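Local coordinates for gamma-glutamyltranspeptidase (Ggt) (Helicobacter pylori 26695, PDB 5BPK), which probably catalyses the transfer of gamma-glutamyl groups from donors such as glutathione to water or acceptor amino acids, as an Ntn-hydrolase, at residues A[293-298]-A[350-355]; A[161-166]-A[219-224]. All blocks are in the same frame, centred on the assembly; numbering follows the deposited sequence.

Contact 1: A[293-298]-A[350-355]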
ATOM      1  N   LEU A 293       5.235  17.508  -1.307  1.00 12.12           N
ATOM      2  CA  LEU A 293       4.773  18.485  -0.318  1.00 11.70           C
ATOM      3  C   LEU A 293       5.768  19.637  -0.124  1.00 11.61           C
ATOM      4  O   LEU A 293       5.360  20.800  -0.029  1.00 12.12           O
ATOM      5  CB  LEU A 293       4.476  17.806   1.026  1.00 11.36           C
ATOM      6  CG  LEU A 293       3.179  16.976   1.072  1.00 10.64           C
ATOM      7  CD1 LEU A 293       3.039  16.199   2.374  1.00 13.23           C
ATOM      8  CD2 LEU A 293       1.922  17.839   0.844  1.00 13.19           C
ATOM      9  N   ASN A 294       7.059  19.321  -0.044  1.00 10.95           N
ATOM     10  CA  ASN A 294       8.082  20.354   0.090  1.00 12.04           C
ATOM     11  C   ASN A 294       8.014  21.346  -1.052  1.00 11.68           C
ATOM     12  O   ASN A 294       8.165  22.540  -0.822  1.00 14.26           O
ATOM     13  CB  ASN A 294       9.516  19.806   0.141  1.00 12.18           C
ATOM     14  CG  ASN A 294       9.866  19.113   1.447  1.00 12.68           C
ATOM     15  OD1 ASN A 294       9.238  19.324   2.483  1.00 13.53           O
ATOM     16  ND2 ASN A 294      10.932  18.309   1.403  1.00 11.93           N
ATOM     17  N   VAL A 295       7.853  20.853  -2.284  1.00 12.15           N
ATOM     18  CA  VAL A 295       7.763  21.748  -3.444  1.00 11.78           C
ATOM     19  C   VAL A 295       6.526  22.643  -3.289  1.00 11.38           C
ATOM     20  O   VAL A 295       6.608  23.869  -3.419  1.00 13.43           O
ATOM     21  CB  VAL A 295       7.701  20.981  -4.801  1.00 10.72           C
ATOM     22  CG1 VAL A 295       7.538  21.952  -5.978  1.00 14.70           C
ATOM     23  CG2 VAL A 295       8.944  20.133  -5.006  1.00 10.11           C
ATOM     24  N   MET A 296       5.393  22.013  -2.994  1.00 13.66           N
ATOM     25  CA  MET A 296       4.104  22.694  -2.852  1.00 12.73           C
ATOM     26  C   MET A 296       4.115  23.759  -1.742  1.00 14.66           C
ATOM     27  O   MET A 296       3.418  24.783  -1.840  1.00 14.37           O
ATOM     28  CB  MET A 296       3.016  21.663  -2.547  1.00 13.70           C
ATOM     29  CG  MET A 296       2.703  20.752  -3.734  1.00 12.98           C
ATOM     30  SD  MET A 296       1.718  19.295  -3.323  1.00 13.61           S
ATOM     31  CE  MET A 296       0.318  20.030  -2.454  1.00 14.79           C
ATOM     32  N   GLU A 297       4.901  23.513  -0.695  1.00 12.88           N
ATOM     33  CA  GLU A 297       4.974  24.413   0.468  1.00 11.29           C
ATOM     34  C   GLU A 297       5.413  25.830   0.080  1.00 13.04           C
ATOM     35  O   GLU A 297       5.117  26.802   0.802  1.00 16.47           O
ATOM     36  CB  GLU A 297       5.922  23.846   1.533  1.00 12.54           C
ATOM     37  CG  GLU A 297       5.710  24.425   2.916  1.00 13.30           C
ATOM     38  CD  GLU A 297       6.663  23.843   3.971  1.00 14.50           C
ATOM     39  OE1 GLU A 297       7.846  23.553   3.664  1.00 17.68           O
ATOM     40  OE2 GLU A 297       6.231  23.709   5.128  1.00 16.27           O
ATOM     41  N   ASN A 298       6.123  25.946  -1.039  1.00 13.48           N
ATOM     42  CA  ASN A 298       6.571  27.249  -1.529  1.00 13.64           C
ATOM     43  C   ASN A 298       5.465  28.150  -2.070  1.00 15.12           C
ATOM     44  O   ASN A 298       5.700  29.342  -2.315  1.00 16.94           O
ATOM     45  CB  ASN A 298       7.661  27.068  -2.581  1.00 13.55           C
ATOM     46  CG  ASN A 298       8.957  26.564  -1.982  1.00 16.53           C
ATOM     47  OD1 ASN A 298       9.722  27.336  -1.391  1.00 19.29           O
ATOM     48  ND2 ASN A 298       9.205  25.254  -2.111  1.00 15.02           N
ATOM     49  N   LYS A 350      12.924  23.717  -3.212  1.00 16.45           N
ATOM     50  CA  LYS A 350      12.875  25.122  -3.627  1.00 17.99           C
ATOM     51  C   LYS A 350      13.416  25.277  -5.058  1.00 16.75           C
ATOM     52  O   LYS A 350      12.827  26.003  -5.872  1.00 17.00           O
ATOM     53  CB  LYS A 350      13.619  26.015  -2.615  1.00 18.32           C
ATOM     54  CG  LYS A 350      13.795  27.498  -3.014  1.00 20.16           C
ATOM     55  CD  LYS A 350      12.487  28.205  -3.374  1.00 23.58           C
ATOM     56  CE  LYS A 350      12.715  29.720  -3.520  1.00 28.70           C
ATOM     57  NZ  LYS A 350      11.631  30.410  -4.264  1.00 30.47           N
ATOM     58  N   LYS A 351      14.524  24.597  -5.366  1.00 16.79           N
ATOM     59  CA  LYS A 351      15.083  24.589  -6.722  1.00 18.57           C
ATOM     60  C   LYS A 351      14.086  24.051  -7.752  1.00 17.34           C
ATOM     61  O   LYS A 351      13.941  24.600  -8.842  1.00 18.70           O
ATOM     62  CB  LYS A 351      16.380  23.774  -6.775  1.00 19.13           C
ATOM     63  CG  LYS A 351      17.561  24.505  -6.169  1.00 23.68           C
ATOM     64  CD  LYS A 351      18.855  23.702  -6.209  1.00 29.45           C
ATOM     65  CE  LYS A 351      19.918  24.363  -5.329  1.00 33.78           C
ATOM     66  NZ  LYS A 351      21.256  23.719  -5.427  1.00 36.02           N
ATOM     67  N   ILE A 352      13.387  22.984  -7.393  1.00 16.41           N
ATOM     68  CA  ILE A 352      12.332  22.455  -8.241  1.00 14.59           C
ATOM     69  C   ILE A 352      11.220  23.495  -8.428  1.00 15.47           C
ATOM     70  O   ILE A 352      10.838  23.826  -9.560  1.00 16.99           O
ATOM     71  CB  ILE A 352      11.712  21.152  -7.664  1.00 13.91           C
ATOM     72  CG1 ILE A 352      12.755  20.029  -7.589  1.00 14.48           C
ATOM     73  CG2 ILE A 352      10.521  20.714  -8.534  1.00 14.70           C
ATOM     74  CD1 ILE A 352      12.275  18.766  -6.839  1.00 12.53           C
ATOM     75  N   PHE A 353      10.736  24.038  -7.314  1.00 13.86           N
ATOM     76  CA  PHE A 353       9.677  25.046  -7.358  1.00 14.12           C
ATOM     77  C   PHE A 353      10.029  26.214  -8.298  1.00 16.53           C
ATOM     78  O   PHE A 353       9.200  26.651  -9.094  1.00 16.36           O
ATOM     79  CB  PHE A 353       9.361  25.563  -5.957  1.00 13.57           C
ATOM     80  CG  PHE A 353       8.269  26.580  -5.935  1.00 15.29           C
ATOM     81  CD1 PHE A 353       6.941  26.189  -6.037  1.00 15.70           C
ATOM     82  CD2 PHE A 353       8.567  27.935  -5.844  1.00 17.78           C
ATOM     83  CE1 PHE A 353       5.932  27.119  -6.040  1.00 19.31           C
ATOM     84  CE2 PHE A 353       7.559  28.878  -5.832  1.00 16.80           C
ATOM     85  CZ  PHE A 353       6.238  28.473  -5.930  1.00 20.35           C
ATOM     86  N   ASP A 354      11.270  26.681  -8.225  1.00 16.21           N
ATOM     87  CA  ASP A 354      11.689  27.865  -8.988  1.00 18.97           C
ATOM     88  C   ASP A 354      11.712  27.619 -10.505  1.00 19.64           C
ATOM     89  O   ASP A 354      11.717  28.586 -11.285  1.00 20.80           O
ATOM     90  CB  ASP A 354      13.055  28.372  -8.497  1.00 21.59           C
ATOM     91  CG  ASP A 354      12.988  29.044  -7.113  1.00 23.18           C
ATOM     92  OD1 ASP A 354      11.885  29.417  -6.655  1.00 22.04           O
ATOM     93  OD2 ASP A 354      14.058  29.219  -6.484  1.00 27.54           O
ATOM     94  N   THR A 355      11.722  26.349 -10.928  1.00 19.83           N
ATOM     95  CA  THR A 355      11.637  26.005 -12.360  1.00 19.85           C
ATOM     96  C   THR A 355      10.199  25.997 -12.907  1.00 20.81           C
ATOM     97  O   THR A 355       9.986  25.918 -14.125  1.00 22.63           O
ATOM     98  CB  THR A 355      12.296  24.627 -12.681  1.00 21.84           C
ATOM     99  OG1 THR A 355      11.507  23.556 -12.133  1.00 23.13           O
ATOM    100  CG2 THR A 355      13.720  24.561 -12.135  1.00 23.05           C
TER
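The F353 ring receives the CB of N298 over one face, almost at its centre: CB of N298 lies 3.4 Å from the centroid of the F353 ring and 11° off its normal, a CH-pi contact. The N298 side chain runs antiparallel to that of F353, its amide plane turned 26° from the ring, while V295 O approaches F353 CD1 obliquely at 3.5 Å. This is helix-to-helix packing within the Ntn-hydrolase fold, joining the 293-298 part of the chain, near the end of helix 285-296, to 350-355 on helix 346-354. Further in, V295 divides its branches. CG1, anti to the backbone N (chi1 177°), rests on CB of F353, and CG2 meets CG2 of I352 at 3.9 Å, the two side chains crossing nearly at right angles. Helix 309-329 packs against V295, I352 and F353. At the outer margin the methylene CD of K350 passes OD1 of N298 at 3.5 Å, and the lysine chain, bent at chi2, carries NZ back to its own helix in a salt bridge with D354. The N298 amide is held by V295 O, which accepts both N and ND2 of N298 from the same face of its carbonyl plane; ND2 of N298 bonds to V295 O at 3.2 Å, with V295 O lying nearly in the amide plane.

Contact 2: A[161-166]-A[219-224]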
ATOM      1  N   PRO A 161     -11.117 -14.298  15.256  1.00 15.03           N
ATOM      2  CA  PRO A 161     -12.194 -13.865  14.347  1.00 14.93           C
ATOM      3  C   PRO A 161     -11.940 -14.237  12.889  1.00 15.30           C
ATOM      4  O   PRO A 161     -12.861 -14.646  12.176  1.00 15.99           O
ATOM      5  CB  PRO A 161     -12.218 -12.343  14.533  1.00 16.07           C
ATOM      6  CG  PRO A 161     -11.762 -12.155  15.943  1.00 15.97           C
ATOM      7  CD  PRO A 161     -10.691 -13.199  16.148  1.00 14.78           C
ATOM      8  N   ALA A 162     -10.695 -14.101  12.462  1.00 14.00           N
ATOM      9  CA  ALA A 162     -10.302 -14.505  11.126  1.00 13.11           C
ATOM     10  C   ALA A 162     -10.513 -16.003  10.922  1.00 14.05           C
ATOM     11  O   ALA A 162     -11.042 -16.419   9.897  1.00 13.82           O
ATOM     12  CB  ALA A 162      -8.832 -14.124  10.865  1.00 12.35           C
ATOM     13  N   ILE A 163     -10.118 -16.809  11.909  1.00 13.81           N
ATOM     14  CA  ILE A 163     -10.296 -18.261  11.827  1.00 12.65           C
ATOM     15  C   ILE A 163     -11.781 -18.618  11.697  1.00 14.88           C
ATOM     16  O   ILE A 163     -12.156 -19.467  10.875  1.00 14.59           O
ATOM     17  CB  ILE A 163      -9.680 -18.983  13.050  1.00 14.28           C
ATOM     18  CG1 ILE A 163      -8.152 -18.853  13.038  1.00 16.55           C
ATOM     19  CG2 ILE A 163     -10.069 -20.456  13.040  1.00 15.55           C
ATOM     20  CD1 ILE A 163      -7.465 -19.278  14.335  1.00 15.62           C
ATOM     21  N   LYS A 164     -12.621 -17.955  12.491  1.00 13.99           N
ATOM     22  CA  LYS A 164     -14.072 -18.178  12.446  1.00 17.31           C
ATOM     23  C   LYS A 164     -14.634 -17.927  11.043  1.00 16.32           C
ATOM     24  O   LYS A 164     -15.437 -18.704  10.538  1.00 16.47           O
ATOM     25  CB  LYS A 164     -14.789 -17.269  13.449  1.00 18.39           C
ATOM     26  CG  LYS A 164     -16.251 -17.606  13.664  1.00 25.60           C
ATOM     27  CD  LYS A 164     -16.928 -16.616  14.600  1.00 30.90           C
ATOM     28  CE  LYS A 164     -18.286 -17.126  15.075  1.00 34.38           C
ATOM     29  NZ  LYS A 164     -18.712 -16.454  16.340  1.00 38.95           N
ATOM     30  N   LEU A 165     -14.197 -16.834  10.420  1.00 14.68           N
ATOM     31  CA  LEU A 165     -14.649 -16.487   9.077  1.00 14.04           C
ATOM     32  C   LEU A 165     -14.135 -17.459   8.016  1.00 13.44           C
ATOM     33  O   LEU A 165     -14.829 -17.726   7.039  1.00 15.87           O
ATOM     34  CB  LEU A 165     -14.247 -15.048   8.727  1.00 13.46           C
ATOM     35  CG  LEU A 165     -15.104 -13.999   9.458  1.00 15.99           C
ATOM     36  CD1 LEU A 165     -14.397 -12.656   9.566  1.00 19.20           C
ATOM     37  CD2 LEU A 165     -16.467 -13.839   8.791  1.00 18.33           C
ATOM     38  N   ALA A 166     -12.918 -17.968   8.191  1.00 13.64           N
ATOM     39  CA  ALA A 166     -12.386 -18.962   7.259  1.00 13.18           C
ATOM     40  C   ALA A 166     -13.138 -20.286   7.364  1.00 14.72           C
ATOM     41  O   ALA A 166     -13.496 -20.892   6.354  1.00 16.52           O
ATOM     42  CB  ALA A 166     -10.882 -19.171   7.475  1.00 14.83           C
ATOM     43  N   THR A 219      -4.177 -23.204   8.268  1.00 14.19           N
ATOM     44  CA  THR A 219      -2.947 -22.412   8.326  1.00 13.31           C
ATOM     45  C   THR A 219      -2.994 -21.366   9.445  1.00 14.69           C
ATOM     46  O   THR A 219      -2.031 -21.207  10.203  1.00 13.52           O
ATOM     47  CB  THR A 219      -2.663 -21.738   6.984  1.00 13.49           C
ATOM     48  OG1 THR A 219      -2.594 -22.746   5.964  1.00 14.22           O
ATOM     49  CG2 THR A 219      -1.354 -20.969   7.042  1.00 14.88           C
ATOM     50  N   LEU A 220      -4.121 -20.666   9.540  1.00 14.10           N
ATOM     51  CA  LEU A 220      -4.329 -19.679  10.596  1.00 13.86           C
ATOM     52  C   LEU A 220      -4.271 -20.325  11.974  1.00 14.96           C
ATOM     53  O   LEU A 220      -3.737 -19.741  12.923  1.00 15.12           O
ATOM     54  CB  LEU A 220      -5.660 -18.951  10.401  1.00 13.30           C
ATOM     55  CG  LEU A 220      -5.737 -18.042   9.168  1.00 14.04           C
ATOM     56  CD1 LEU A 220      -7.130 -17.456   9.034  1.00 15.95           C
ATOM     57  CD2 LEU A 220      -4.688 -16.934   9.214  1.00 13.54           C
ATOM     58  N   ASN A 221      -4.787 -21.545  12.079  1.00 15.64           N
ATOM     59  CA  ASN A 221      -4.715 -22.276  13.349  1.00 15.77           C
ATOM     60  C   ASN A 221      -3.283 -22.656  13.749  1.00 15.92           C
ATOM     61  O   ASN A 221      -2.957 -22.657  14.937  1.00 16.88           O
ATOM     62  CB  ASN A 221      -5.622 -23.508  13.318  1.00 17.64           C
ATOM     63  CG  ASN A 221      -6.996 -23.236  13.907  1.00 20.88           C
ATOM     64  OD1 ASN A 221      -7.115 -22.908  15.089  1.00 25.26           O
ATOM     65  ND2 ASN A 221      -8.041 -23.399  13.100  1.00 26.83           N
ATOM     66  N   GLN A 222      -2.441 -22.974  12.766  1.00 15.43           N
ATOM     67  CA  GLN A 222      -1.014 -23.207  13.012  1.00 17.04           C
ATOM     68  C   GLN A 222      -0.349 -21.950  13.562  1.00 16.56           C
ATOM     69  O   GLN A 222       0.467 -22.015  14.491  1.00 18.32           O
ATOM     70  CB  GLN A 222      -0.283 -23.661  11.738  1.00 19.21           C
ATOM     71  CG  GLN A 222      -0.539 -25.100  11.362  1.00 21.53           C
ATOM     72  CD  GLN A 222      -0.112 -26.065  12.468  1.00 25.86           C
ATOM     73  OE1 GLN A 222      -0.951 -26.598  13.189  1.00 34.05           O
ATOM     74  NE2 GLN A 222       1.194 -26.254  12.625  1.00 28.29           N
ATOM     75  N   ILE A 223      -0.727 -20.807  13.003  1.00 14.88           N
ATOM     76  CA  ILE A 223      -0.201 -19.529  13.450  1.00 16.80           C
ATOM     77  C   ILE A 223      -0.698 -19.229  14.866  1.00 16.76           C
ATOM     78  O   ILE A 223       0.082 -18.809  15.715  1.00 17.61           O
ATOM     79  CB  ILE A 223      -0.556 -18.401  12.454  1.00 16.25           C
ATOM     80  CG1 ILE A 223       0.102 -18.681  11.090  1.00 16.43           C
ATOM     81  CG2 ILE A 223      -0.126 -17.034  12.998  1.00 15.15           C
ATOM     82  CD1 ILE A 223      -0.496 -17.885   9.911  1.00 14.39           C
ATOM     83  N   LYS A 224      -1.987 -19.469  15.112  1.00 15.48           N
ATOM     84  CA  LYS A 224      -2.572 -19.287  16.442  1.00 17.60           C
ATOM     85  C   LYS A 224      -1.798 -20.081  17.489  1.00 18.81           C
ATOM     86  O   LYS A 224      -1.499 -19.565  18.560  1.00 20.36           O
ATOM     87  CB  LYS A 224      -4.042 -19.721  16.444  1.00 17.12           C
ATOM     88  CG  LYS A 224      -4.718 -19.714  17.822  1.00 18.06           C
ATOM     89  CD  LYS A 224      -6.174 -20.110  17.696  1.00 19.80           C
ATOM     90  CE  LYS A 224      -6.823 -20.367  19.033  1.00 23.34           C
ATOM     91  NZ  LYS A 224      -8.284 -20.568  18.879  1.00 24.64           N
TER
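I163 is the side chain through which helix 161-166 meets helix 219-224: its CG1, CG2 and CD1 spread over L220, N221 and K224, with N221 touched by both CG2 and CD1. CG1 of I163 presses on CB of L220 at 3.6 Å, the two side chains lying alongside each other and pointing opposite ways. The contact is a near-antiparallel helix pair of the alpha-helical part of this Ntn-hydrolase; the axes of the two segments approach to 9.8 Å, and their directions differ by 159°. CG2 of I163 lies against ND2 of N221 at 3.6 Å, placed there by a chi1 of -67° that sets CG2 anti to the backbone N and CG1 beside it. Farther along the chain, CD1 reaches the aliphatic part of K224, coming within 3.7 Å of its CD, and also touches OD1 of N221; I163 crosses both of these side chains at about a right angle. On the other flank the methyl CD1 of L220 faces the small residues of the opposing helix, A162 and A166, with CB of A162 4.2 Å from CD1 of L220.

Around this mostly aliphatic first shell, helix 61-75 packs against both helices: F70 on A162, and V74 on both L165 and L220. The polar ends are tied to the same two helices. ND2 of N221 makes weak hydrogen bonds to A217 O and to E167 OE2, which probably help to orient the amide beside I163. K224 runs extended beyond CG across the end of I163, toward helix 155-168, where its side chain also touches S156 and I159 and its NZ forms a salt bridge with OD1 of D160.

In the fold
Contacts 1 and 2 lie on opposite sides of the chain's centre, their own centres about 49 Å apart, and they share no helix. In sequence, both segments of contact 2 precede those of contact 1. The 161-166/219-224 pair is buried, backed by helix 61-75, and its chemistry is mostly aliphatic, with polar side chains confined to one margin. The 293-298/350-355 pair is only partly buried: it lies near the ends of two helices, backed by helix 309-329, and adds an aromatic face and an asparagine to a small aliphatic core. Each has a lysine whose methylenes pack across the contact, but the charge of K350 is matched within its own helix, whereas that of K224 bridges to the opposing one.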